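Local structure of ribosomal-protein-alanine acetyltransferase (Clostridium acetobutylicum, 3DNS) at residues A[4-8]-A[70-74]; A[19-23]-A[34-40]. The protein probably transfers an acetyl group to the N-terminal alanine of a ribosomal protein, this chain being the N-terminal domain of a longer RimJ-subfamily protein. All coordinates share one frame; numbering follows the deposited sequence.

Interaction 1: A[4-8]-A[70-74]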
loop_
_atom_site.group_PDB
_atom_site.type_symbol
_atom_site.label_atom_id
_atom_site.label_comp_id
_atom_site.label_asym_id
_atom_site.label_seq_id
_atom_site.Cartn_x
_atom_site.Cartn_y
_atom_site.Cartn_z
HETATM N N MSE A 4 -14.232 -11.544 9.831
HETATM C CA MSE A 4 -12.919 -11.412 9.210
HETATM C C MSE A 4 -12.158 -12.731 9.174
HETATM O O MSE A 4 -12.589 -13.760 9.756
HETATM C CB MSE A 4 -12.092 -10.453 10.042
HETATM C CG MSE A 4 -11.662 -11.102 11.368
HETATM SE SE MSE A 4 -10.440 -10.022 12.375
HETATM C CE MSE A 4 -11.507 -8.439 12.468
ATOM N N LEU A 5 -10.987 -12.654 8.579
ATOM C CA LEU A 5 -10.027 -13.725 8.572
ATOM C C LEU A 5 -8.699 -13.247 9.104
ATOM O O LEU A 5 -8.231 -12.195 8.777
ATOM C CB LEU A 5 -9.873 -14.355 7.199
ATOM C CG LEU A 5 -11.119 -14.937 6.585
ATOM C CD1 LEU A 5 -10.883 -15.293 5.173
ATOM C CD2 LEU A 5 -11.669 -16.105 7.348
ATOM N N LYS A 6 -8.127 -14.089 9.940
ATOM C CA LYS A 6 -7.018 -13.798 10.782
ATOM C C LYS A 6 -5.936 -14.789 10.415
ATOM O O LYS A 6 -6.182 -15.948 10.283
ATOM C CB LYS A 6 -7.477 -14.059 12.223
ATOM C CG LYS A 6 -6.941 -13.181 13.334
ATOM C CD LYS A 6 -7.743 -13.412 14.625
ATOM C CE LYS A 6 -7.023 -13.052 15.937
ATOM N NZ LYS A 6 -7.660 -13.682 17.185
ATOM N N GLY A 7 -4.736 -14.303 10.221
ATOM C CA GLY A 7 -3.570 -15.126 10.147
ATOM C C GLY A 7 -2.634 -14.585 11.190
ATOM O O GLY A 7 -3.009 -13.701 11.914
ATOM N N LYS A 8 -1.411 -15.097 11.232
ATOM C CA LYS A 8 -0.422 -14.672 12.231
ATOM C C LYS A 8 -0.040 -13.221 12.027
ATOM O O LYS A 8 0.010 -12.443 12.977
ATOM C CB LYS A 8 0.820 -15.561 12.167
ATOM C CG LYS A 8 1.947 -15.191 13.161
ATOM C CD LYS A 8 2.950 -16.383 13.380
ATOM C CE LYS A 8 4.031 -16.065 14.431
ATOM N NZ LYS A 8 4.619 -17.281 15.138
ATOM N N VAL A 70 -4.505 -18.404 4.166
ATOM C CA VAL A 70 -5.675 -17.992 4.939
ATOM C C VAL A 70 -6.941 -18.001 4.117
ATOM O O VAL A 70 -7.961 -18.567 4.556
ATOM C CB VAL A 70 -5.496 -16.551 5.576
ATOM C CG1 VAL A 70 -6.783 -16.086 6.207
ATOM C CG2 VAL A 70 -4.329 -16.529 6.675
ATOM N N PHE A 71 -6.885 -17.382 2.934
ATOM C CA PHE A 71 -8.068 -17.238 2.079
ATOM C C PHE A 71 -8.474 -18.571 1.440
ATOM O O PHE A 71 -9.656 -18.882 1.302
ATOM C CB PHE A 71 -7.859 -16.104 1.064
ATOM C CG PHE A 71 -9.144 -15.455 0.590
ATOM C CD1 PHE A 71 -10.009 -14.834 1.490
ATOM C CD2 PHE A 71 -9.503 -15.479 -0.751
ATOM C CE1 PHE A 71 -11.184 -14.222 1.048
ATOM C CE2 PHE A 71 -10.699 -14.913 -1.181
ATOM C CZ PHE A 71 -11.532 -14.289 -0.296
HETATM N N MSE A 72 -7.502 -19.400 1.072
HETATM C CA MSE A 72 -7.829 -20.722 0.505
HETATM C C MSE A 72 -8.531 -21.609 1.532
HETATM O O MSE A 72 -9.487 -22.281 1.231
HETATM C CB MSE A 72 -6.554 -21.476 0.014
HETATM C CG MSE A 72 -5.849 -20.987 -1.260
HETATM SE SE MSE A 72 -7.020 -20.463 -2.694
HETATM C CE MSE A 72 -7.247 -18.606 -2.083
ATOM N N GLU A 73 -8.022 -21.622 2.748
ATOM C CA GLU A 73 -8.657 -22.370 3.823
ATOM C C GLU A 73 -10.124 -21.955 3.976
ATOM O O GLU A 73 -11.019 -22.822 4.091
ATOM C CB GLU A 73 -7.905 -22.215 5.160
ATOM C CG GLU A 73 -8.590 -22.933 6.409
ATOM C CD GLU A 73 -8.427 -24.432 6.415
ATOM O OE1 GLU A 73 -7.629 -24.952 5.595
ATOM O OE2 GLU A 73 -9.090 -25.117 7.248
ATOM N N PHE A 74 -10.347 -20.649 3.969
ATOM C CA PHE A 74 -11.703 -20.069 3.960
ATOM C C PHE A 74 -12.597 -20.541 2.802
ATOM O O PHE A 74 -13.727 -20.932 3.009
ATOM C CB PHE A 74 -11.604 -18.539 3.880
ATOM C CG PHE A 74 -12.971 -17.807 3.866
ATOM C CD1 PHE A 74 -13.852 -17.907 4.932
ATOM C CD2 PHE A 74 -13.344 -17.028 2.776
ATOM C CE1 PHE A 74 -15.064 -17.237 4.897
ATOM C CE2 PHE A 74 -14.540 -16.382 2.721
ATOM C CZ PHE A 74 -15.402 -16.477 3.767
#

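Interaction 2: A[19-23]-A[34-40]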
loop_
_atom_site.group_PDB
_atom_site.type_symbol
_atom_site.label_atom_id
_atom_site.label_comp_id
_atom_site.label_asym_id
_atom_site.label_seq_id
_atom_site.Cartn_x
_atom_site.Cartn_y
_atom_site.Cartn_z
ATOM N N GLU A 19 -19.815 -4.772 -2.062
ATOM C CA GLU A 19 -19.922 -6.187 -2.342
ATOM C C GLU A 19 -18.682 -6.738 -3.018
ATOM O O GLU A 19 -18.124 -6.089 -3.887
ATOM C CB GLU A 19 -21.097 -6.403 -3.312
ATOM C CG GLU A 19 -21.223 -7.820 -3.882
ATOM C CD GLU A 19 -21.708 -8.843 -2.848
ATOM O OE1 GLU A 19 -20.998 -9.072 -1.822
ATOM O OE2 GLU A 19 -22.801 -9.411 -3.079
ATOM N N ARG A 20 -18.306 -7.967 -2.646
ATOM C CA ARG A 20 -17.248 -8.735 -3.317
ATOM C C ARG A 20 -15.871 -8.090 -3.238
ATOM O O ARG A 20 -15.010 -8.394 -4.043
ATOM C CB ARG A 20 -17.620 -9.061 -4.774
ATOM C CG ARG A 20 -18.677 -10.115 -4.921
ATOM C CD ARG A 20 -18.887 -10.426 -6.388
ATOM N NE ARG A 20 -19.960 -11.372 -6.597
ATOM C CZ ARG A 20 -20.069 -12.159 -7.668
ATOM N NH1 ARG A 20 -21.088 -12.992 -7.746
ATOM N NH2 ARG A 20 -19.172 -12.119 -8.657
ATOM N N GLU A 21 -15.655 -7.227 -2.237
ATOM C CA GLU A 21 -14.358 -6.587 -2.051
ATOM C C GLU A 21 -13.854 -6.821 -0.622
ATOM O O GLU A 21 -14.603 -6.694 0.374
ATOM C CB GLU A 21 -14.417 -5.105 -2.377
ATOM C CG GLU A 21 -13.068 -4.474 -2.419
ATOM C CD GLU A 21 -13.143 -2.952 -2.703
ATOM O OE1 GLU A 21 -13.857 -2.499 -3.629
ATOM O OE2 GLU A 21 -12.448 -2.227 -1.999
ATOM N N TYR A 22 -12.583 -7.161 -0.519
ATOM C CA TYR A 22 -11.986 -7.438 0.787
ATOM C C TYR A 22 -10.693 -6.717 0.903
ATOM O O TYR A 22 -9.919 -6.657 -0.060
ATOM C CB TYR A 22 -11.721 -8.928 0.989
ATOM C CG TYR A 22 -12.945 -9.752 0.893
ATOM C CD1 TYR A 22 -13.551 -10.250 2.016
ATOM C CD2 TYR A 22 -13.503 -10.044 -0.370
ATOM C CE1 TYR A 22 -14.717 -11.021 1.907
ATOM C CE2 TYR A 22 -14.605 -10.782 -0.478
ATOM C CZ TYR A 22 -15.230 -11.276 0.649
ATOM O OH TYR A 22 -16.392 -12.014 0.461
ATOM N N LEU A 23 -10.439 -6.232 2.100
ATOM C CA LEU A 23 -9.255 -5.451 2.431
ATOM C C LEU A 23 -8.251 -6.372 3.107
ATOM O O LEU A 23 -8.599 -7.061 4.104
ATOM C CB LEU A 23 -9.665 -4.350 3.396
ATOM C CG LEU A 23 -8.595 -3.370 3.845
ATOM C CD1 LEU A 23 -8.192 -2.463 2.647
ATOM C CD2 LEU A 23 -9.137 -2.514 5.022
ATOM N N ARG A 34 -5.882 -5.656 -1.797
ATOM C CA ARG A 34 -7.315 -5.922 -1.794
ATOM C C ARG A 34 -7.641 -7.136 -2.636
ATOM O O ARG A 34 -6.900 -7.488 -3.522
ATOM C CB ARG A 34 -8.072 -4.727 -2.359
ATOM C CG ARG A 34 -8.059 -3.525 -1.509
ATOM C CD ARG A 34 -8.681 -2.354 -2.223
ATOM N NE ARG A 34 -8.792 -1.248 -1.271
ATOM C CZ ARG A 34 -7.750 -0.530 -0.893
ATOM N NH1 ARG A 34 -7.897 0.453 -0.022
ATOM N NH2 ARG A 34 -6.549 -0.793 -1.411
ATOM N N ILE A 35 -8.717 -7.808 -2.293
ATOM C CA ILE A 35 -9.196 -8.944 -3.058
ATOM C C ILE A 35 -10.517 -8.513 -3.631
ATOM O O ILE A 35 -11.319 -7.902 -2.918
ATOM C CB ILE A 35 -9.332 -10.206 -2.162
ATOM C CG1 ILE A 35 -7.953 -10.864 -1.949
ATOM C CG2 ILE A 35 -10.295 -11.232 -2.769
ATOM C CD1 ILE A 35 -7.931 -11.810 -0.739
ATOM N N PHE A 36 -10.729 -8.815 -4.924
ATOM C CA PHE A 36 -11.961 -8.518 -5.615
ATOM C C PHE A 36 -12.497 -9.786 -6.189
ATOM O O PHE A 36 -11.852 -10.387 -7.041
ATOM C CB PHE A 36 -11.705 -7.529 -6.787
ATOM C CG PHE A 36 -11.134 -6.234 -6.366
ATOM C CD1 PHE A 36 -11.947 -5.178 -6.004
ATOM C CD2 PHE A 36 -9.778 -6.075 -6.260
ATOM C CE1 PHE A 36 -11.404 -3.950 -5.583
ATOM C CE2 PHE A 36 -9.249 -4.872 -5.866
ATOM C CZ PHE A 36 -10.059 -3.811 -5.523
ATOM N N ILE A 37 -13.694 -10.187 -5.781
ATOM C CA ILE A 37 -14.315 -11.393 -6.370
ATOM C C ILE A 37 -14.862 -11.033 -7.765
ATOM O O ILE A 37 -15.640 -10.119 -7.901
ATOM C CB ILE A 37 -15.425 -12.003 -5.485
ATOM C CG1 ILE A 37 -14.908 -12.275 -4.043
ATOM C CG2 ILE A 37 -15.998 -13.293 -6.126
ATOM C CD1 ILE A 37 -13.824 -13.274 -3.983
ATOM N N VAL A 38 -14.424 -11.778 -8.766
ATOM C CA VAL A 38 -14.681 -11.524 -10.188
ATOM C C VAL A 38 -15.757 -12.491 -10.665
ATOM O O VAL A 38 -16.695 -12.060 -11.335
ATOM C CB VAL A 38 -13.337 -11.521 -11.023
ATOM C CG1 VAL A 38 -13.552 -11.508 -12.493
ATOM C CG2 VAL A 38 -12.461 -10.279 -10.610
ATOM N N ASP A 39 -15.725 -13.732 -10.198
ATOM C CA ASP A 39 -16.671 -14.727 -10.622
ATOM C C ASP A 39 -16.884 -15.706 -9.469
ATOM O O ASP A 39 -15.931 -16.171 -8.868
ATOM C CB ASP A 39 -16.138 -15.436 -11.895
ATOM C CG ASP A 39 -17.212 -16.128 -12.716
ATOM O OD1 ASP A 39 -18.387 -15.653 -12.812
ATOM O OD2 ASP A 39 -16.832 -17.138 -13.347
ATOM N N LEU A 40 -18.146 -16.010 -9.179
ATOM C CA LEU A 40 -18.514 -16.928 -8.108
ATOM C C LEU A 40 -19.736 -17.656 -8.591
ATOM O O LEU A 40 -20.718 -17.032 -9.009
ATOM C CB LEU A 40 -18.816 -16.152 -6.823
ATOM C CG LEU A 40 -19.247 -16.888 -5.555
ATOM C CD1 LEU A 40 -18.088 -17.763 -5.114
ATOM C CD2 LEU A 40 -19.724 -15.930 -4.405
HETATM O O HOH W 1 -20.300 -14.157 -10.326
HETATM O O HOH W 2 -18.030 -9.412 -9.324
HETATM O O HOH W 3 -15.341 -7.497 -7.282
#

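Interaction 1: A[4-8]-A[70-74]
Leu5 carries most of this contact, reaching from strand 4-6 onto helix 61-78 entirely through apolar groups. Its two methyls divide the work on Phe74. CD1 sits 3.5 Å from Phe74 CG, where the ring joins its stem, and CD2 lies beside the adjoining ring atom, 3.7 Å from Phe74 CD1; the two side chains cross at about a right angle. CD1 also reaches the edge of the Phe71 ring, near its plane, at 3.8 Å from Phe71 CD1. Phe74 is placed for this by having its CG anti to the backbone N (chi1 -180°).

In the GNAT fold suggested by the family, a helix packs across a central sheet. Here the end strand 4-6 passes beside helix 61-78 at a steep angle, 126° between the two directions. Strand 10-14, the neighbour of 4-6 in the sheet, adds Ile12, which touches Leu5, Val70 and Phe71, while Phe49 meets the Phe71 ring edge-to-face.

Val70 supplies the other apolar surface with both of its branches. CG1 packs on the stem of Leu5, 3.7 Å from Leu5 CB, and CG2 lies against the backbone, 3.8 Å from Gly7 CA, the absence of a side chain on Gly7 permitting this close approach.

Interaction 2: A[19-23]-A[34-40]
The guanidinium of Arg20 has Leu40 CB over one face and Val38 O at its edge, in plane, 3.6 Å from Arg20 NH2. One water, also in that plane, accepts from Arg20 NH2 and Leu40 N; a second links Arg20 NH2, weakly, to Ile37 O. Extended from CG to NE (chi2 and chi3 both -176°), the side chain of Arg20 runs along strand 31-41, its CB passing 3.7 Å from Ile37 CB.

On the guanidinium of Arg34, Leu23 CD1 lies over one face. Glu21 OE2 approaches the edge in plane, making a long salt bridge at 3.9 Å from Arg34 NE, with the carboxylate and guanidinium planes 73° apart; Tyr54 is hydrogen-bonded to Arg34 NH2. Glu21 runs alongside Phe36, its CG 3.6 Å from Phe36 CE1. The Tyr22 ring has Ile35 O in plane at its edge, and Tyr22 CE2 touches Ile37 CG1.

Three backbone hydrogen bonds of 2.8 Å join the strands: Ile37 N to Arg20 O, Tyr22 N to Ile35 O and Ile35 N to Tyr22 O. With Glu21-Phe36 and Leu23-Arg34 as non-hydrogen-bonded pairs, this is an antiparallel beta hairpin; where 31-41 pairs with strand 46-53, Val38 and Asp39 face Met48 in a classic beta bulge.

How the interactions relate
Both are surface contacts, but they hold the fold together differently. Interaction 1 fixes an end strand of the sheet to helix 61-78 by hydrocarbon packing alone, whereas interaction 2 joins two neighbouring strands within the sheet through backbone hydrogen bonds, with a long salt bridge on the Glu21 and Phe36 face and bound water around Arg20. Both segments of interaction 2 lie in the sequence between those of interaction 1. The two meet directly on the helix-covered face, where Phe71 CD2 lies 4.0 Å from Ile35 CD1. Ile12, already against Leu5, also packs on Tyr22. Only interaction 2 reaches the second subunit, whose Gly57 packs on Leu23 and Arg34.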